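Local coordinates for protein terminase, small subunit (Thermus phage G20c, PDB 6EJQ) that probably recognises the packaging initiation site on viral DNA and regulates the ATPase of the large terminase subunit, working as a nine-membered ring, at residues Met4-Ser7 with Phe8-Val12; Leu18-Asp21 with Pro22-Ala26; Glu39-Val42 with Leu43-Ala47. One frame throughout, in Å; residues are numbered along the deposited sequence.

Interaction 1 (Met4-Ser7 with Phe8-Val12); sequences MSVS and FRDRV
V6 and the pair R9 and D10 meet on one flank of the first turns of helix 4-17. The V6 side chain lies alongside both, all three pointing the same way, and its CG1 branch does the touching. That methyl is placed anti to the V6 backbone N (chi1 172°). It packs 3.6 Å from R9 NH2, approaching the guanidinium obliquely, and also 3.6 Å from D10 OD2. R9 reaches this place because its chain, extended as far as CD, bends at chi3 (54°), which turns the guanidinium round the flank toward V6 and D10. There its NH1 forms a salt bridge with D10 OD1 at 3.0 Å. The opposite charges probably offset each other beside the V6 methyl, and the bridge probably steadies the bent arginine across this flank.

Under the side chains runs the usual i to i+4 ladder. Its shortest rung, D10 N to V6 O at 2.7 Å, is nearly straight, and the carboxylate carbon D10 CG sits only 3.2 Å from that same carbonyl oxygen. F8 N to M4 O is longer at 3.2 Å and more bent, with the donor above the carbonyl plane.

F8 turns its ring away from the M4-S7 turn, and one ring face receives V12 CG2 one turn further on. The V6, R9 and D10 flank is the outer one. F8 and V12 look inward: F8 rests on L29 and V33 of helix 22-33 and on E41 of helix 39-53, while V12 packs against L29 and against V42, V45 and L46. Helix 4-17 therefore lies with this inner side against the two other helices of the small N-terminal domain.

Interaction 2 (Leu18-Asp21 with Pro22-Ala26); sequences LGFD and PSEIA
D21 O is the acceptor at the start of helix 22-33. I25 N donates to it at 3.0 Å, nearly in line with the carbonyl, closing the first helical turn. I25 CG1 also packs 3.4 Å from D21 O.

D21 occupies the N-cap position, but its carboxylate makes no capping bond. Instead E24 reaches back: with CG anti to its carbonyl carbon (chi1 -67°), the side chain folds over the turn and brings OE1 to the D21 backbone N. That bond is long at 3.3 Å yet straight (168°), and the N-H meets the anti side of the carboxylate, slightly out of its plane. This is the one half of a capping box that is formed, E24 accepting from the N-cap N-H while the D21 side chain gives no bond in return.

F20 joins on the apolar side. Its CB packs 3.9 Å from I25 CG1, and the F20 side chain also touches L15 of helix 4-17. I25 in turn touches L15 and Y16, so the two helices share a greasy seam at the corner between them. That corner begins with G19, whose positive phi ends helix 4-17 in a Schellman motif, and P22 then starts the next helix.

The price is a crowding of like charge. D21 OD2 and E24 OE1 stand 3.3 Å apart, their carboxylate planes 36° to one another. This would probably raise the proton affinity of one or both groups, and the salt bridge from D21 OD1 to K78 of a neighbouring subunit probably offsets part of it, so D21, of this acidic pair, links the turn to another subunit.

Interaction 3 (Glu39-Val42 with Leu43-Ala47); sequences EEEV and LHVLA
L43 is hydrogen-bonded back to E39 at the start of helix 39-53, the third helix of an N-terminal domain that belongs to the helix-turn-helix clan. Backbone bonds come first. Four i to i+4 rungs run in sequence, L43 N to E39 O at 2.9 Å and L46 N to V42 O also at 2.9 Å being the outer two, all of them reasonably straight.

Apolar contacts make up the second kind. V42 and L46 lie side by side one turn apart, and V42 CG1 meets L46 CD1 at 4.1 Å. Both belong to the buried face of the helix: V42 packs on I25 and A26 of helix 22-33, and L46 on V12 and Y16 of helix 4-17. L43 also touches P22.

Polar side chains come last. L43 lies beside E39, pointing the same way, with CD1 4.2 Å from the carboxylate oxygen E39 OE1. The E41 carboxylate is held by a salt bridge from OE1 to R35, while T38 OG1 is hydrogen-bonded to its backbone N. H44, on another side, has CG anti to its carbonyl carbon (chi1 -77°), which lays the imidazole back along the preceding turn. There its CD2 carbon comes to 3.0 Å from E40 O, the very carbonyl that accepts the H44 backbone N-H.

How the interactions relate
All three interactions belong to the small N-terminal domain and follow one another along the chain: interaction 1 on helix 4-17, interaction 2 at the corner leading into helix 22-33, interaction 3 at the start of helix 39-53. Their centres are about 14 Å (1 and 2), 12 Å (1 and 3) and 10 Å (2 and 3) apart, and every pair touches. V12 CG1 lies 3.6 Å from V45 CG1, and A26 CA lies 3.8 Å from V42 CG2, so V12, A26, V42 and V45 help join the helices into one three-helix bundle. Such a bundle is consistent with a helix-turn-helix DNA-binding domain, here carried by each subunit of the nine-membered ring.

Interaction 1 (Met4-Ser7 with Phe8-Val12)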
ATOM      1  N   MET B   4      22.623  36.085  22.932  1.00 90.12           N
ATOM      2  CA  MET B   4      21.331  36.711  22.579  1.00 86.63           C
ATOM      3  C   MET B   4      21.261  37.357  21.179  1.00 77.59           C
ATOM      4  O   MET B   4      20.163  37.597  20.672  1.00 73.14           O
ATOM      5  CB  MET B   4      20.868  37.696  23.673  1.00 91.64           C
ATOM      6  CG  MET B   4      21.606  39.026  23.770  1.00 95.80           C
ATOM      7  SD  MET B   4      21.113  39.937  25.258  1.00101.61           S
ATOM      8  CE  MET B   4      19.427  40.406  24.848  1.00100.83           C
ATOM      9  N   SER B   5      22.409  37.641  20.564  1.00 70.38           N
ATOM     10  CA  SER B   5      22.454  38.052  19.151  1.00 68.94           C
ATOM     11  C   SER B   5      22.088  36.876  18.231  1.00 70.68           C
ATOM     12  O   SER B   5      21.269  37.025  17.315  1.00 65.49           O
ATOM     13  CB  SER B   5      23.839  38.591  18.771  1.00 65.86           C
ATOM     14  OG  SER B   5      23.868  39.051  17.428  1.00 62.10           O
ATOM     15  N   VAL B   6      22.703  35.719  18.488  1.00 71.90           N
ATOM     16  CA  VAL B   6      22.415  34.477  17.749  1.00 72.53           C
ATOM     17  C   VAL B   6      20.971  34.003  18.021  1.00 69.20           C
ATOM     18  O   VAL B   6      20.283  33.547  17.106  1.00 67.19           O
ATOM     19  CB  VAL B   6      23.460  33.366  18.070  1.00 75.46           C
ATOM     20  CG1 VAL B   6      23.060  32.022  17.459  1.00 76.09           C
ATOM     21  CG2 VAL B   6      24.847  33.780  17.572  1.00 76.74           C
ATOM     22  N   SER B   7      20.524  34.129  19.269  1.00 65.30           N
ATOM     23  CA  SER B   7      19.143  33.829  19.654  1.00 62.52           C
ATOM     24  C   SER B   7      18.124  34.644  18.851  1.00 59.51           C
ATOM     25  O   SER B   7      17.062  34.127  18.490  1.00 60.04           O
ATOM     26  CB  SER B   7      18.941  34.081  21.150  1.00 63.24           C
ATOM     27  OG  SER B   7      17.586  33.941  21.529  1.00 67.91           O
ATOM     28  N   PHE B   8      18.454  35.908  18.582  1.00 54.78           N
ATOM     29  CA  PHE B   8      17.622  36.781  17.752  1.00 51.79           C
ATOM     30  C   PHE B   8      17.645  36.313  16.295  1.00 51.90           C
ATOM     31  O   PHE B   8      16.587  36.171  15.681  1.00 46.81           O
ATOM     32  CB  PHE B   8      18.076  38.246  17.865  1.00 48.85           C
ATOM     33  CG  PHE B   8      17.336  39.195  16.957  1.00 45.74           C
ATOM     34  CD1 PHE B   8      16.052  39.603  17.260  1.00 45.28           C
ATOM     35  CD2 PHE B   8      17.935  39.691  15.805  1.00 45.93           C
ATOM     36  CE1 PHE B   8      15.369  40.477  16.425  1.00 45.00           C
ATOM     37  CE2 PHE B   8      17.262  40.571  14.969  1.00 44.13           C
ATOM     38  CZ  PHE B   8      15.974  40.965  15.280  1.00 44.25           C
ATOM     39  N   ARG B   9      18.843  36.080  15.754  1.00 51.37           N
ATOM     40  CA  ARG B   9      18.982  35.532  14.408  1.00 52.37           C
ATOM     41  C   ARG B   9      18.169  34.243  14.258  1.00 52.23           C
ATOM     42  O   ARG B   9      17.381  34.117  13.322  1.00 52.57           O
ATOM     43  CB  ARG B   9      20.446  35.258  14.047  1.00 55.27           C
ATOM     44  CG  ARG B   9      20.625  34.825  12.596  1.00 60.38           C
ATOM     45  CD  ARG B   9      22.059  34.465  12.217  1.00 67.88           C
ATOM     46  NE  ARG B   9      22.681  33.455  13.078  1.00 72.57           N
ATOM     47  CZ  ARG B   9      22.339  32.161  13.133  1.00 78.13           C
ATOM     48  NH1 ARG B   9      21.340  31.667  12.391  1.00 81.02           N
ATOM     49  NH2 ARG B   9      22.997  31.345  13.960  1.00 75.65           N
ATOM     50  N   ASP B  10      18.362  33.302  15.182  1.00 51.20           N
ATOM     51  CA  ASP B  10      17.691  31.999  15.111  1.00 51.67           C
ATOM     52  C   ASP B  10      16.180  32.133  15.157  1.00 50.73           C
ATOM     53  O   ASP B  10      15.484  31.455  14.407  1.00 48.65           O
ATOM     54  CB  ASP B  10      18.150  31.064  16.234  1.00 50.81           C
ATOM     55  CG  ASP B  10      19.569  30.568  16.043  1.00 53.16           C
ATOM     56  OD1 ASP B  10      20.138  30.744  14.939  1.00 51.79           O
ATOM     57  OD2 ASP B  10      20.117  29.993  17.013  1.00 58.85           O
ATOM     58  N   ARG B  11      15.683  33.010  16.025  1.00 50.85           N
ATOM     59  CA  ARG B  11      14.251  33.195  16.183  1.00 51.46           C
ATOM     60  C   ARG B  11      13.583  33.897  14.972  1.00 49.05           C
ATOM     61  O   ARG B  11      12.441  33.578  14.636  1.00 43.69           O
ATOM     62  CB  ARG B  11      13.949  33.911  17.499  1.00 57.07           C
ATOM     63  CG  ARG B  11      12.467  33.912  17.843  1.00 64.32           C
ATOM     64  CD  ARG B  11      12.184  33.850  19.340  1.00 69.18           C
ATOM     65  NE  ARG B  11      10.766  34.109  19.602  1.00 74.11           N
ATOM     66  CZ  ARG B  11       9.762  33.258  19.359  1.00 77.49           C
ATOM     67  NH1 ARG B  11       9.977  32.038  18.851  1.00 76.78           N
ATOM     68  NH2 ARG B  11       8.513  33.633  19.630  1.00 79.59           N
ATOM     69  N   VAL B  12      14.294  34.825  14.320  1.00 46.33           N
ATOM     70  CA  VAL B  12      13.816  35.446  13.079  1.00 44.11           C
ATOM     71  C   VAL B  12      13.648  34.366  12.018  1.00 43.07           C
ATOM     72  O   VAL B  12      12.604  34.280  11.373  1.00 40.24           O
ATOM     73  CB  VAL B  12      14.792  36.528  12.549  1.00 45.65           C
ATOM     74  CG1 VAL B  12      14.494  36.917  11.096  1.00 45.70           C
ATOM     75  CG2 VAL B  12      14.740  37.766  13.427  1.00 48.53           C
TER

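Interaction 2 (Leu18-Asp21 with Pro22-Ala26)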
ATOM      1  N   LEU B  18       8.391  28.806  10.017  1.00 38.79           N
ATOM      2  CA  LEU B  18       7.056  28.422  10.465  1.00 39.00           C
ATOM      3  C   LEU B  18       5.920  29.182   9.761  1.00 38.74           C
ATOM      4  O   LEU B  18       4.752  28.999  10.112  1.00 40.47           O
ATOM      5  CB  LEU B  18       6.944  28.569  11.988  1.00 39.98           C
ATOM      6  CG  LEU B  18       7.869  27.648  12.794  1.00 41.37           C
ATOM      7  CD1 LEU B  18       7.768  27.961  14.281  1.00 39.89           C
ATOM      8  CD2 LEU B  18       7.560  26.174  12.533  1.00 42.96           C
ATOM      9  N   GLY B  19       6.249  30.016   8.776  1.00 41.40           N
ATOM     10  CA  GLY B  19       5.248  30.674   7.932  1.00 45.00           C
ATOM     11  C   GLY B  19       4.755  32.046   8.378  1.00 49.48           C
ATOM     12  O   GLY B  19       3.744  32.542   7.847  1.00 48.93           O
ATOM     13  N   PHE B  20       5.445  32.668   9.337  1.00 50.57           N
ATOM     14  CA  PHE B  20       5.109  34.032   9.761  1.00 48.50           C
ATOM     15  C   PHE B  20       5.698  34.985   8.740  1.00 49.26           C
ATOM     16  O   PHE B  20       6.809  34.750   8.253  1.00 46.93           O
ATOM     17  CB  PHE B  20       5.647  34.328  11.168  1.00 48.63           C
ATOM     18  CG  PHE B  20       4.939  33.569  12.261  1.00 47.92           C
ATOM     19  CD1 PHE B  20       5.344  32.289  12.622  1.00 50.31           C
ATOM     20  CD2 PHE B  20       3.853  34.123  12.914  1.00 49.29           C
ATOM     21  CE1 PHE B  20       4.683  31.583  13.621  1.00 51.38           C
ATOM     22  CE2 PHE B  20       3.188  33.427  13.916  1.00 50.52           C
ATOM     23  CZ  PHE B  20       3.602  32.154  14.271  1.00 52.00           C
ATOM     24  N   ASP B  21       4.950  36.043   8.402  1.00 54.75           N
ATOM     25  CA  ASP B  21       5.423  37.096   7.469  1.00 59.66           C
ATOM     26  C   ASP B  21       6.494  37.955   8.132  1.00 54.29           C
ATOM     27  O   ASP B  21       6.429  38.154   9.333  1.00 52.24           O
ATOM     28  CB  ASP B  21       4.286  38.046   7.057  1.00 66.59           C
ATOM     29  CG  ASP B  21       3.180  37.352   6.295  1.00 72.37           C
ATOM     30  OD1 ASP B  21       3.480  36.734   5.250  1.00 76.21           O
ATOM     31  OD2 ASP B  21       2.012  37.436   6.742  1.00 76.16           O
ATOM     32  N   PRO B  22       7.453  38.498   7.353  1.00 55.21           N
ATOM     33  CA  PRO B  22       8.457  39.394   7.934  1.00 56.65           C
ATOM     34  C   PRO B  22       7.907  40.508   8.831  1.00 57.26           C
ATOM     35  O   PRO B  22       8.499  40.785   9.867  1.00 58.57           O
ATOM     36  CB  PRO B  22       9.154  39.971   6.701  1.00 56.57           C
ATOM     37  CG  PRO B  22       9.099  38.852   5.713  1.00 55.39           C
ATOM     38  CD  PRO B  22       7.748  38.221   5.932  1.00 55.10           C
ATOM     39  N   SER B  23       6.778  41.112   8.457  1.00 60.39           N
ATOM     40  CA  SER B  23       6.160  42.170   9.272  1.00 62.07           C
ATOM     41  C   SER B  23       5.678  41.657  10.628  1.00 61.35           C
ATOM     42  O   SER B  23       5.835  42.342  11.635  1.00 65.86           O
ATOM     43  CB  SER B  23       4.994  42.837   8.530  1.00 63.88           C
ATOM     44  OG  SER B  23       3.952  41.908   8.264  1.00 65.54           O
ATOM     45  N   GLU B  24       5.087  40.464  10.648  1.00 59.35           N
ATOM     46  CA  GLU B  24       4.660  39.829  11.904  1.00 57.93           C
ATOM     47  C   GLU B  24       5.855  39.459  12.774  1.00 53.28           C
ATOM     48  O   GLU B  24       5.785  39.560  13.994  1.00 52.40           O
ATOM     49  CB  GLU B  24       3.843  38.560  11.642  1.00 60.85           C
ATOM     50  CG  GLU B  24       2.488  38.783  10.996  1.00 65.08           C
ATOM     51  CD  GLU B  24       1.734  37.480  10.810  1.00 68.50           C
ATOM     52  OE1 GLU B  24       2.122  36.689   9.915  1.00 69.44           O
ATOM     53  OE2 GLU B  24       0.766  37.244  11.566  1.00 69.53           O
ATOM     54  N   ILE B  25       6.930  39.004  12.135  1.00 48.55           N
ATOM     55  CA  ILE B  25       8.160  38.628  12.832  1.00 48.41           C
ATOM     56  C   ILE B  25       8.748  39.855  13.516  1.00 47.84           C
ATOM     57  O   ILE B  25       9.184  39.780  14.663  1.00 45.01           O
ATOM     58  CB  ILE B  25       9.218  38.035  11.869  1.00 45.66           C
ATOM     59  CG1 ILE B  25       8.747  36.682  11.316  1.00 45.13           C
ATOM     60  CG2 ILE B  25      10.564  37.874  12.575  1.00 44.68           C
ATOM     61  CD1 ILE B  25       9.627  36.128  10.214  1.00 44.88           C
ATOM     62  N   ALA B  26       8.760  40.971  12.791  1.00 48.21           N
ATOM     63  CA  ALA B  26       9.230  42.244  13.315  1.00 49.96           C
ATOM     64  C   ALA B  26       8.415  42.707  14.522  1.00 53.13           C
ATOM     65  O   ALA B  26       8.984  43.037  15.557  1.00 53.63           O
ATOM     66  CB  ALA B  26       9.205  43.295  12.225  1.00 50.89           C
TER

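Interaction 3 (Glu39-Val42 with Leu43-Ala47)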
ATOM      1  N   GLU B  39      10.318  45.678   9.473  1.00 64.71           N
ATOM      2  CA  GLU B  39      10.292  44.726   8.354  1.00 66.13           C
ATOM      3  C   GLU B  39      11.661  44.633   7.683  1.00 63.55           C
ATOM      4  O   GLU B  39      12.171  43.534   7.475  1.00 62.13           O
ATOM      5  CB  GLU B  39       9.260  45.126   7.281  1.00 69.48           C
ATOM      6  CG  GLU B  39       8.020  44.245   7.182  1.00 74.20           C
ATOM      7  CD  GLU B  39       7.451  44.193   5.763  1.00 76.96           C
ATOM      8  OE1 GLU B  39       8.018  43.469   4.917  1.00 75.72           O
ATOM      9  OE2 GLU B  39       6.439  44.876   5.492  1.00 82.76           O
ATOM     10  N   GLU B  40      12.242  45.791   7.365  1.00 63.25           N
ATOM     11  CA  GLU B  40      13.475  45.869   6.564  1.00 66.25           C
ATOM     12  C   GLU B  40      14.652  45.195   7.247  1.00 58.08           C
ATOM     13  O   GLU B  40      15.450  44.547   6.584  1.00 52.83           O
ATOM     14  CB  GLU B  40      13.844  47.324   6.202  1.00 73.81           C
ATOM     15  CG  GLU B  40      13.146  47.866   4.954  1.00 81.39           C
ATOM     16  CD  GLU B  40      11.620  47.883   5.061  1.00 89.73           C
ATOM     17  OE1 GLU B  40      10.955  47.591   4.039  1.00 97.28           O
ATOM     18  OE2 GLU B  40      11.078  48.175   6.160  1.00 88.55           O
ATOM     19  N   GLU B  41      14.752  45.347   8.565  1.00 54.98           N
ATOM     20  CA  GLU B  41      15.786  44.657   9.325  1.00 51.19           C
ATOM     21  C   GLU B  41      15.569  43.140   9.267  1.00 48.15           C
ATOM     22  O   GLU B  41      16.514  42.404   9.045  1.00 46.70           O
ATOM     23  CB  GLU B  41      15.829  45.130  10.774  1.00 49.66           C
ATOM     24  CG  GLU B  41      17.071  44.645  11.513  1.00 51.31           C
ATOM     25  CD  GLU B  41      17.020  44.903  12.998  1.00 51.28           C
ATOM     26  OE1 GLU B  41      16.354  45.870  13.401  1.00 55.95           O
ATOM     27  OE2 GLU B  41      17.650  44.144  13.771  1.00 50.74           O
ATOM     28  N   VAL B  42      14.329  42.694   9.456  1.00 47.01           N
ATOM     29  CA  VAL B  42      13.995  41.265   9.433  1.00 49.56           C
ATOM     30  C   VAL B  42      14.372  40.663   8.087  1.00 48.77           C
ATOM     31  O   VAL B  42      14.958  39.584   8.040  1.00 50.31           O
ATOM     32  CB  VAL B  42      12.503  40.999   9.784  1.00 47.83           C
ATOM     33  CG1 VAL B  42      12.083  39.575   9.427  1.00 49.24           C
ATOM     34  CG2 VAL B  42      12.265  41.243  11.264  1.00 45.02           C
ATOM     35  N   LEU B  43      14.066  41.382   7.012  1.00 51.36           N
ATOM     36  CA  LEU B  43      14.417  40.958   5.652  1.00 52.77           C
ATOM     37  C   LEU B  43      15.918  40.798   5.453  1.00 51.41           C
ATOM     38  O   LEU B  43      16.357  39.840   4.818  1.00 52.68           O
ATOM     39  CB  LEU B  43      13.856  41.938   4.607  1.00 53.48           C
ATOM     40  CG  LEU B  43      12.352  41.851   4.347  1.00 55.62           C
ATOM     41  CD1 LEU B  43      11.907  43.016   3.475  1.00 57.35           C
ATOM     42  CD2 LEU B  43      11.977  40.525   3.690  1.00 56.73           C
ATOM     43  N   HIS B  44      16.694  41.736   5.990  1.00 53.77           N
ATOM     44  CA  HIS B  44      18.161  41.654   5.941  1.00 53.56           C
ATOM     45  C   HIS B  44      18.671  40.475   6.751  1.00 48.24           C
ATOM     46  O   HIS B  44      19.616  39.814   6.349  1.00 51.42           O
ATOM     47  CB  HIS B  44      18.815  42.958   6.439  1.00 59.20           C
ATOM     48  CG  HIS B  44      18.767  44.073   5.442  1.00 64.91           C
ATOM     49  ND1 HIS B  44      19.380  43.991   4.210  1.00 69.63           N
ATOM     50  CD2 HIS B  44      18.186  45.294   5.492  1.00 68.03           C
ATOM     51  CE1 HIS B  44      19.173  45.112   3.543  1.00 70.48           C
ATOM     52  NE2 HIS B  44      18.448  45.917   4.297  1.00 71.56           N
ATOM     53  N   VAL B  45      18.045  40.224   7.895  1.00 45.11           N
ATOM     54  CA  VAL B  45      18.421  39.106   8.753  1.00 45.70           C
ATOM     55  C   VAL B  45      18.143  37.783   8.039  1.00 45.29           C
ATOM     56  O   VAL B  45      18.991  36.888   8.057  1.00 43.44           O
ATOM     57  CB  VAL B  45      17.699  39.152  10.120  1.00 46.31           C
ATOM     58  CG1 VAL B  45      17.949  37.879  10.926  1.00 46.32           C
ATOM     59  CG2 VAL B  45      18.150  40.374  10.923  1.00 46.81           C
ATOM     60  N   LEU B  46      16.977  37.673   7.398  1.00 44.59           N
ATOM     61  CA  LEU B  46      16.652  36.467   6.636  1.00 46.48           C
ATOM     62  C   LEU B  46      17.607  36.263   5.464  1.00 46.89           C
ATOM     63  O   LEU B  46      18.065  35.146   5.234  1.00 44.73           O
ATOM     64  CB  LEU B  46      15.205  36.479   6.148  1.00 45.14           C
ATOM     65  CG  LEU B  46      14.144  36.363   7.237  1.00 45.84           C
ATOM     66  CD1 LEU B  46      12.770  36.653   6.651  1.00 46.70           C
ATOM     67  CD2 LEU B  46      14.149  35.001   7.908  1.00 45.97           C
ATOM     68  N   ALA B  47      17.931  37.350   4.764  1.00 48.24           N
ATOM     69  CA  ALA B  47      18.893  37.311   3.658  1.00 48.53           C
ATOM     70  C   ALA B  47      20.274  36.863   4.114  1.00 50.56           C
ATOM     71  O   ALA B  47      20.904  36.047   3.435  1.00 51.34           O
ATOM     72  CB  ALA B  47      18.980  38.665   2.965  1.00 47.39           C
TER